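Local coordinates for uncharacterized protein (PDB 4R8O) that is of unknown function but folds as a single-layer antiparallel beta sheet of the DUF3836 family, of a kind thought to have evolved from beta-hairpin repeats, at residues 41-44 / 45-49. Sequence-based numbering, arbitrary orientation.
Sequences KYDA and NNQRT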
loop_
_atom_site.group_PDB
_atom_site.type_symbol
_atom_site.label_atom_id
_atom_site.label_comp_id
_atom_site.label_asym_id
_atom_site.label_seq_id
_atom_site.Cartn_x
_atom_site.Cartn_y
_atom_site.Cartn_z
ATOM N N LYS A 41 -0.006 7.150 3.787
ATOM C CA LYS A 41 -0.138 8.113 4.902
ATOM C C LYS A 41 1.189 8.790 5.048
ATOM O O LYS A 41 2.212 8.203 4.736
ATOM C CB LYS A 41 -0.476 7.415 6.225
ATOM C CG LYS A 41 -1.612 6.415 6.093
ATOM C CD LYS A 41 -2.387 6.106 7.368
ATOM C CE LYS A 41 -3.816 5.629 7.017
ATOM N NZ LYS A 41 -4.641 6.512 6.107
ATOM N N TYR A 42 1.192 10.016 5.543
ATOM C CA TYR A 42 2.438 10.804 5.674
ATOM C C TYR A 42 2.516 11.360 7.078
ATOM O O TYR A 42 1.507 11.404 7.758
ATOM C CB TYR A 42 2.461 11.915 4.606
ATOM C CG TYR A 42 2.509 11.373 3.169
ATOM C CD1 TYR A 42 1.370 10.844 2.556
ATOM C CD2 TYR A 42 3.693 11.361 2.436
ATOM C CE1 TYR A 42 1.406 10.309 1.259
ATOM C CE2 TYR A 42 3.742 10.822 1.135
ATOM C CZ TYR A 42 2.595 10.298 0.554
ATOM O OH TYR A 42 2.623 9.776 -0.722
ATOM N N ASP A 43 3.704 11.728 7.537
ATOM C CA ASP A 43 3.844 12.411 8.834
ATOM C C ASP A 43 3.620 13.917 8.655
ATOM O O ASP A 43 3.225 14.339 7.596
ATOM C CB ASP A 43 5.196 12.093 9.469
ATOM C CG ASP A 43 6.375 12.527 8.627
ATOM O OD1 ASP A 43 6.342 13.581 7.929
ATOM O OD2 ASP A 43 7.339 11.762 8.653
ATOM N N ALA A 44 3.902 14.717 9.682
ATOM C CA ALA A 44 3.771 16.192 9.622
ATOM C C ALA A 44 4.818 16.819 8.706
ATOM O O ALA A 44 4.483 17.648 7.850
ATOM C CB ALA A 44 3.855 16.807 11.011
ATOM N N ASN A 45 6.060 16.357 8.831
ATOM C CA ASN A 45 7.115 16.721 7.870
ATOM C C ASN A 45 6.868 16.216 6.450
ATOM O O ASN A 45 7.654 16.499 5.561
ATOM C CB ASN A 45 8.480 16.223 8.342
ATOM C CG ASN A 45 8.954 16.925 9.587
ATOM O OD1 ASN A 45 8.583 18.072 9.858
ATOM N ND2 ASN A 45 9.787 16.243 10.362
ATOM N N ASN A 46 5.821 15.412 6.252
ATOM C CA ASN A 46 5.293 15.032 4.923
ATOM C C ASN A 46 6.047 13.949 4.153
ATOM O O ASN A 46 6.017 13.898 2.927
ATOM C CB ASN A 46 5.001 16.273 4.030
ATOM C CG ASN A 46 3.514 16.451 3.748
ATOM O OD1 ASN A 46 2.656 16.221 4.613
ATOM N ND2 ASN A 46 3.198 16.871 2.547
ATOM N N GLN A 47 6.707 13.094 4.927
ATOM C CA GLN A 47 7.388 11.886 4.497
ATOM C C GLN A 47 6.437 10.725 4.694
ATOM O O GLN A 47 5.587 10.739 5.612
ATOM C CB GLN A 47 8.619 11.667 5.338
ATOM C CG GLN A 47 9.718 12.680 5.077
ATOM C CD GLN A 47 10.873 12.503 6.032
ATOM O OE1 GLN A 47 10.670 12.306 7.248
ATOM N NE2 GLN A 47 12.089 12.584 5.516
ATOM N N ARG A 48 6.578 9.746 3.805
ATOM C CA ARG A 48 5.632 8.690 3.720
ATOM C C ARG A 48 5.812 7.730 4.881
ATOM O O ARG A 48 6.921 7.302 5.166
ATOM C CB ARG A 48 5.789 7.933 2.414
ATOM C CG ARG A 48 4.713 6.871 2.212
ATOM C CD ARG A 48 4.805 6.301 0.817
ATOM N NE ARG A 48 4.239 7.232 -0.179
ATOM C CZ ARG A 48 4.464 7.194 -1.499
ATOM N NH1 ARG A 48 5.290 6.287 -2.043
ATOM N NH2 ARG A 48 3.878 8.099 -2.295
ATOM N N THR A 49 4.694 7.332 5.476
ATOM C CA THR A 49 4.698 6.472 6.665
ATOM C C THR A 49 4.089 5.112 6.478
ATOM O O THR A 49 4.568 4.153 7.075
ATOM C CB THR A 49 4.031 7.227 7.799
ATOM O OG1 THR A 49 5.040 8.079 8.336
ATOM C CG2 THR A 49 3.543 6.326 8.912
#
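Tyr42 and Arg48 face each other as a non-hydrogen-bonded antiparallel pair, their side chains running alongside one another on the same face of the sheet. The tyrosine starts with CG beside its own backbone N (chi1 -64°); Tyr42 CB sits 3.5 Å and CG 4.0 Å from Gln47 O. Further out, Tyr42 CD2 lies 3.5 Å from Asn46 O, which approaches the ring obliquely, and equally near Arg48 CA. Tyr42 CE2 rests on Arg48 CB at 3.8 Å, Arg48 CG lies over one ring face near its rim, and CZ lies close to Arg48 NE. At the tip, Tyr42 OH is gripped side-on: the bond from Arg48 NH2 to Tyr42 OH is short (2.6 Å) and fairly straight, that from Arg48 NE to Tyr42 OH longer (3.1 Å) and more bent. Both lie nearly in the guanidinium plane, which stands 70° to the ring. Arginine suits this place because its methylenes pack against the ring before the chain bends at chi3. Tyrosine adds to its flat ring a hydroxyl that also bonds Val19 O on the adjoining strand 18-28; a phenylalanine here would probably keep the ring packing but leave Val19 O and the guanidinium without this shared mate. Backbone bonds flank the pair: Thr49 N to Lys41 O and Asp43 N to Gln47 O. With CG lodged between its backbone N and carbonyl carbon, short Asp43 reaches the turn, where OD1 accepts Gln47 N from above the carboxylate plane. Asn46, a residue that tolerates left-handed backbone angles, completes a 3:5 beta-hairpin, a type I turn with a G1-type bulge, joining strands 31-42 and 48-57 of the meandering single-layer sheet.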